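Local coordinates for protein 11S globulin subunit beta (Cucurbita maxima, PDB 2E9Q) that serves as a seed storage protein, a nutrient reservoir of the 11S globulin family whose subunits assemble into hexamers, at residues E30-Q35 against N55-C60; M347-G352 against G369-G374. All coordinates share one frame; numbering follows the deposited sequence.

Contact 1. Residues E30-Q35 against N55-C60; sequences ENLRAQ and NDEFQC
Glu57 bends at its second torsion (chi2 84°), which turns its carboxylate back over the backbone of Leu32 and Arg33, while Gln35 runs extended beyond CG, placing its amide beside Asn55 and over Phe58. The contact lies in the N-terminal cupin region, where Asn55 is the N-cap of helix 56-61 and residues 30-35 form an irregular loop ahead of strand 39-43. A direct hydrogen bond runs from Arg33 N to Glu57 OE2 at 3.0 Å, fairly straight at 162° but reaching the oxygen from above the carboxylate plane. Two waters extend the grip. The first donates to Asn31 O and to Glu57 OE1, each 2.6 Å from the water oxygen; the second donates to Arg33 O and Glu57 OE2 and accepts from Gln35 NE2. Each carboxylate oxygen therefore has a water donor, and OE2 has the Arg33 amide as well, an environment consistent with a charged Glu57 despite its burial. An alanine at this position would probably leave Arg33 N without its acceptor and both waters short of a partner. The amide of Gln35 lies nearly parallel to that of Asn55. Leu32 rests on Leu377, and Phe58 on Val376 and Met378, so strand 376-379 backs both segments, while the Cys60-Cys27 disulfide ties the helix to the chain just ahead of the loop. Over one face of the Phe58 ring, offset toward its rim, sits Gln35 NE2, 3.1 Å from Phe58 CE2, with amide and ring planes 51° apart.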
loop_
_atom_site.group_PDB
_atom_site.type_symbol
_atom_site.label_atom_id
_atom_site.label_comp_id
_atom_site.label_asym_id
_atom_site.label_seq_id
_atom_site.Cartn_x
_atom_site.Cartn_y
_atom_site.Cartn_z
ATOM N N GLU A 30 24.440 -3.115 1.449
ATOM C CA GLU A 30 25.729 -3.032 2.124
ATOM C C GLU A 30 26.817 -2.443 1.243
ATOM O O GLU A 30 27.825 -1.965 1.749
ATOM C CB GLU A 30 26.144 -4.414 2.630
ATOM C CG GLU A 30 25.307 -4.898 3.796
ATOM C CD GLU A 30 25.662 -6.312 4.237
ATOM O OE1 GLU A 30 25.183 -6.739 5.318
ATOM O OE2 GLU A 30 26.410 -7.002 3.502
ATOM N N ASN A 31 26.611 -2.452 -0.069
ATOM C CA ASN A 31 27.604 -1.899 -0.984
ATOM C C ASN A 31 26.984 -1.006 -2.068
ATOM O O ASN A 31 26.821 -1.424 -3.219
ATOM C CB ASN A 31 28.402 -3.032 -1.634
ATOM C CG ASN A 31 29.903 -2.780 -1.604
ATOM O OD1 ASN A 31 30.506 -2.667 -0.530
ATOM N ND2 ASN A 31 30.516 -2.688 -2.786
ATOM N N LEU A 32 26.643 0.226 -1.700
ATOM C CA LEU A 32 26.050 1.158 -2.654
ATOM C C LEU A 32 27.107 1.545 -3.679
ATOM O O LEU A 32 28.304 1.534 -3.386
ATOM C CB LEU A 32 25.555 2.416 -1.938
ATOM C CG LEU A 32 24.644 2.219 -0.728
ATOM C CD1 LEU A 32 24.320 3.574 -0.111
ATOM C CD2 LEU A 32 23.364 1.486 -1.143
ATOM N N ARG A 33 26.674 1.892 -4.883
ATOM C CA ARG A 33 27.621 2.280 -5.914
ATOM C C ARG A 33 27.206 3.554 -6.640
ATOM O O ARG A 33 26.013 3.821 -6.811
ATOM C CB ARG A 33 27.773 1.139 -6.923
ATOM C CG ARG A 33 28.148 -0.194 -6.260
ATOM C CD ARG A 33 28.257 -1.348 -7.259
ATOM N NE ARG A 33 27.018 -1.583 -8.003
ATOM C CZ ARG A 33 26.854 -2.560 -8.892
ATOM N NH1 ARG A 33 25.693 -2.701 -9.527
ATOM N NH2 ARG A 33 27.850 -3.405 -9.142
ATOM N N ALA A 34 28.196 4.352 -7.033
ATOM C CA ALA A 34 27.929 5.555 -7.808
ATOM C C ALA A 34 27.750 4.951 -9.196
ATOM O O ALA A 34 28.720 4.520 -9.802
ATOM C CB ALA A 34 29.126 6.479 -7.779
ATOM N N GLN A 35 26.516 4.897 -9.681
ATOM C CA GLN A 35 26.212 4.278 -10.971
ATOM C C GLN A 35 26.156 5.153 -12.217
ATOM O O GLN A 35 25.671 6.286 -12.190
ATOM C CB GLN A 35 24.868 3.558 -10.894
ATOM C CG GLN A 35 24.655 2.676 -9.688
ATOM C CD GLN A 35 23.197 2.256 -9.566
ATOM O OE1 GLN A 35 22.635 1.656 -10.489
ATOM N NE2 GLN A 35 22.572 2.581 -8.427
ATOM N N ASN A 55 20.227 -3.104 -10.329
ATOM C CA ASN A 55 21.237 -2.706 -9.344
ATOM C C ASN A 55 20.563 -2.993 -7.980
ATOM O O ASN A 55 19.357 -2.774 -7.836
ATOM C CB ASN A 55 21.533 -1.204 -9.480
ATOM C CG ASN A 55 22.054 -0.586 -8.191
ATOM O OD1 ASN A 55 23.262 -0.432 -7.998
ATOM N ND2 ASN A 55 21.145 -0.238 -7.295
ATOM N N ASP A 56 21.317 -3.479 -6.995
ATOM C CA ASP A 56 20.756 -3.783 -5.668
ATOM C C ASP A 56 19.968 -2.639 -4.991
ATOM O O ASP A 56 18.831 -2.851 -4.555
ATOM C CB ASP A 56 21.856 -4.262 -4.718
ATOM C CG ASP A 56 22.401 -5.648 -5.090
ATOM O OD1 ASP A 56 23.524 -5.981 -4.656
ATOM O OD2 ASP A 56 21.704 -6.403 -5.804
ATOM N N GLU A 57 20.558 -1.447 -4.892
ATOM C CA GLU A 57 19.861 -0.315 -4.265
ATOM C C GLU A 57 18.570 -0.001 -5.012
ATOM O O GLU A 57 17.513 0.155 -4.405
ATOM C CB GLU A 57 20.688 0.979 -4.297
ATOM C CG GLU A 57 22.074 0.930 -3.741
ATOM C CD GLU A 57 23.088 0.428 -4.732
ATOM O OE1 GLU A 57 23.186 -0.804 -4.891
ATOM O OE2 GLU A 57 23.773 1.270 -5.352
ATOM N N PHE A 58 18.681 0.125 -6.333
ATOM C CA PHE A 58 17.532 0.442 -7.171
ATOM C C PHE A 58 16.401 -0.549 -7.005
ATOM O O PHE A 58 15.239 -0.164 -6.852
ATOM C CB PHE A 58 17.933 0.489 -8.648
ATOM C CG PHE A 58 18.582 1.781 -9.064
ATOM C CD1 PHE A 58 18.676 2.120 -10.410
ATOM C CD2 PHE A 58 19.101 2.658 -8.118
ATOM C CE1 PHE A 58 19.278 3.317 -10.806
ATOM C CE2 PHE A 58 19.704 3.855 -8.510
ATOM C CZ PHE A 58 19.790 4.180 -9.853
ATOM N N GLN A 59 16.751 -1.827 -7.046
ATOM C CA GLN A 59 15.773 -2.887 -6.923
ATOM C C GLN A 59 15.053 -2.782 -5.582
ATOM O O GLN A 59 13.851 -2.983 -5.501
ATOM C CB GLN A 59 16.477 -4.238 -7.058
ATOM C CG GLN A 59 15.591 -5.377 -7.509
ATOM C CD GLN A 59 16.369 -6.677 -7.684
ATOM O OE1 GLN A 59 15.788 -7.736 -7.910
ATOM N NE2 GLN A 59 17.691 -6.595 -7.584
ATOM N N CYS A 60 15.786 -2.453 -4.527
ATOM C CA CYS A 60 15.168 -2.333 -3.216
ATOM C C CYS A 60 14.107 -1.246 -3.250
ATOM O O CYS A 60 12.958 -1.456 -2.839
ATOM C CB CYS A 60 16.213 -1.973 -2.175
ATOM S SG CYS A 60 15.543 -1.827 -0.492
HETATM O O HOH W 1 25.387 -2.094 -5.264
HETATM O O HOH W 2 23.623 3.887 -5.997
#

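Contact 2. Residues M347-G352 against G369-G374; sequences MYATRG and GEVREG
Ala349 and Gly374 make the close-fitting half of this contact, in which a strand end of the C-terminal cupin barrel meets the turn after strand 365-372. Gly374 N donates to Ala349 O at 2.8 Å with an almost straight N-H (175°), although it stands tilted from the carbonyl plane. The same oxygen takes a CA-H...O contact from Glu373 CA. Beside it, Ala349 CB lies 3.5 Å from Arg372 O and 4.1 Å from Val371 CG1, the apolar part of the interface. Gly374 has a positive phi, and a CB there would be jammed against the carbonyl oxygen of Glu373, so the backbone itself calls for glycine. Its CA also packs on the phenol end of Tyr348, 3.5 Å from Tyr348 OH. Glu373 N gives a second backbone bond to the buried Gly352 O, 3.0 Å long and bent at the hydrogen (139°), yet nearly in line with the C=O.

The solvent side is looser and carries the exposed side chains of Glu373, Arg372 and Arg351. Glu373 CG, anti to the backbone N (chi1 179°), is set against Thr350 O at 3.3 Å, and the bend at chi2 turns the carboxylate to run beside the Tyr348 ring. A water bridges the two, donating to Glu373 OE1 and lying 2.8 Å from Tyr348 OH, in the plane of the ring. That hydroxyl also bonds Arg67. Arg372 NH1 forms a long, weak salt bridge with Glu370 OE2 within its own segment, and Arg351 instead pairs with Glu395.

Thr350 and Arg351 both face Glu395 in a classic beta bulge near the end of strand 345-350. This strand lies between 393-400 and 376-379, whereas 365-372 pairs with 353-359 in the other sheet, so the contact joins the two sheets of the barrel at a corner.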
loop_
_atom_site.group_PDB
_atom_site.type_symbol
_atom_site.label_atom_id
_atom_site.label_comp_id
_atom_site.label_asym_id
_atom_site.label_seq_id
_atom_site.Cartn_x
_atom_site.Cartn_y
_atom_site.Cartn_z
ATOM N N MET A 347 19.956 10.428 -5.910
ATOM C CA MET A 347 20.753 11.557 -6.384
ATOM C C MET A 347 21.470 11.420 -7.722
ATOM O O MET A 347 22.275 10.514 -7.918
ATOM C CB MET A 347 21.789 11.932 -5.326
ATOM C CG MET A 347 22.760 12.991 -5.795
ATOM S SD MET A 347 23.932 13.472 -4.538
ATOM C CE MET A 347 22.903 14.252 -3.454
ATOM N N TYR A 348 21.170 12.331 -8.637
ATOM C CA TYR A 348 21.822 12.378 -9.939
ATOM C C TYR A 348 22.686 13.650 -9.940
ATOM O O TYR A 348 22.168 14.759 -9.770
ATOM C CB TYR A 348 20.805 12.470 -11.071
ATOM C CG TYR A 348 21.451 12.699 -12.411
ATOM C CD1 TYR A 348 21.910 11.631 -13.179
ATOM C CD2 TYR A 348 21.661 13.997 -12.891
ATOM C CE1 TYR A 348 22.569 11.847 -14.396
ATOM C CE2 TYR A 348 22.312 14.221 -14.100
ATOM C CZ TYR A 348 22.765 13.150 -14.849
ATOM O OH TYR A 348 23.403 13.379 -16.052
ATOM N N ALA A 349 23.991 13.490 -10.131
ATOM C CA ALA A 349 24.902 14.629 -10.136
ATOM C C ALA A 349 24.830 15.382 -11.466
ATOM O O ALA A 349 25.089 14.808 -12.521
ATOM C CB ALA A 349 26.324 14.152 -9.869
ATOM N N THR A 350 24.471 16.663 -11.418
ATOM C CA THR A 350 24.364 17.451 -12.649
ATOM C C THR A 350 25.659 18.178 -12.988
ATOM O O THR A 350 25.861 18.581 -14.122
ATOM C CB THR A 350 23.233 18.496 -12.566
ATOM O OG1 THR A 350 23.422 19.308 -11.403
ATOM C CG2 THR A 350 21.879 17.809 -12.482
ATOM N N ARG A 351 26.533 18.345 -12.007
ATOM C CA ARG A 351 27.802 19.018 -12.258
ATOM C C ARG A 351 28.786 18.838 -11.120
ATOM O O ARG A 351 28.396 18.673 -9.974
ATOM C CB ARG A 351 27.576 20.515 -12.474
ATOM C CG ARG A 351 27.983 21.020 -13.848
ATOM C CD ARG A 351 28.237 22.503 -13.764
ATOM N NE ARG A 351 29.159 22.754 -12.666
ATOM C CZ ARG A 351 28.964 23.657 -11.717
ATOM N NH1 ARG A 351 29.862 23.803 -10.747
ATOM N NH2 ARG A 351 27.877 24.413 -11.739
ATOM N N GLY A 352 30.072 18.885 -11.440
ATOM C CA GLY A 352 31.085 18.750 -10.411
ATOM C C GLY A 352 31.253 17.344 -9.870
ATOM O O GLY A 352 30.944 16.352 -10.537
ATOM N N GLY A 369 33.133 7.210 -1.201
ATOM C CA GLY A 369 33.850 7.522 -2.417
ATOM C C GLY A 369 33.344 8.770 -3.103
ATOM O O GLY A 369 32.725 9.630 -2.486
ATOM N N GLU A 370 33.605 8.852 -4.400
ATOM C CA GLU A 370 33.208 9.996 -5.195
ATOM C C GLU A 370 31.966 9.756 -6.032
ATOM O O GLU A 370 31.653 8.628 -6.396
ATOM C CB GLU A 370 34.337 10.384 -6.152
ATOM C CG GLU A 370 35.581 10.937 -5.494
ATOM C CD GLU A 370 35.329 12.265 -4.814
ATOM O OE1 GLU A 370 35.232 12.280 -3.566
ATOM O OE2 GLU A 370 35.215 13.291 -5.531
ATOM N N VAL A 371 31.275 10.849 -6.329
ATOM C CA VAL A 371 30.106 10.845 -7.185
ATOM C C VAL A 371 30.438 11.967 -8.154
ATOM O O VAL A 371 30.735 13.086 -7.733
ATOM C CB VAL A 371 28.808 11.201 -6.433
ATOM C CG1 VAL A 371 27.648 11.159 -7.396
ATOM C CG2 VAL A 371 28.564 10.225 -5.307
ATOM N N ARG A 372 30.412 11.669 -9.446
ATOM C CA ARG A 372 30.745 12.674 -10.436
ATOM C C ARG A 372 29.567 12.961 -11.355
ATOM O O ARG A 372 28.648 12.144 -11.480
ATOM C CB ARG A 372 31.939 12.210 -11.272
ATOM C CG ARG A 372 33.065 11.611 -10.456
ATOM C CD ARG A 372 34.291 11.331 -11.311
ATOM N NE ARG A 372 35.296 10.559 -10.585
ATOM C CZ ARG A 372 35.787 10.884 -9.389
ATOM N NH1 ARG A 372 35.371 11.980 -8.756
ATOM N NH2 ARG A 372 36.699 10.106 -8.820
ATOM N N GLU A 373 29.611 14.130 -11.991
ATOM C CA GLU A 373 28.572 14.555 -12.920
ATOM C C GLU A 373 28.163 13.373 -13.769
ATOM O O GLU A 373 29.017 12.651 -14.270
ATOM C CB GLU A 373 29.092 15.679 -13.830
ATOM C CG GLU A 373 28.079 16.188 -14.866
ATOM C CD GLU A 373 27.979 15.305 -16.112
ATOM O OE1 GLU A 373 26.890 15.263 -16.726
ATOM O OE2 GLU A 373 28.986 14.664 -16.493
ATOM N N GLY A 374 26.858 13.177 -13.920
ATOM C CA GLY A 374 26.372 12.083 -14.737
ATOM C C GLY A 374 26.121 10.800 -13.979
ATOM O O GLY A 374 25.555 9.858 -14.533
HETATM O O HOH W 3 23.859 16.050 -16.568
#

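In the fold
Contact 1 and contact 2 belong to different cupin ranges of the chain, yet their centres are only 15 Å apart and they touch directly: Ala34 CB packs 3.6 Å from Glu370 O. The N-terminal loop 30-35 thus lies against the C-terminal cupin, with backbone hydrogen bonds between Leu32 and Val366 and between Gln35 and Val376. Strand 376-379 is shared, since Gln35 meets Val376 while Met347 pairs with Leu377. Relative to Lys387, assigned to magnesium binding, the side chain of Val371 in contact 2 is about 8 Å away and that of Leu32 in contact 1 about 11 Å, so contact 2 is the nearer, though neither side chain touches that residue.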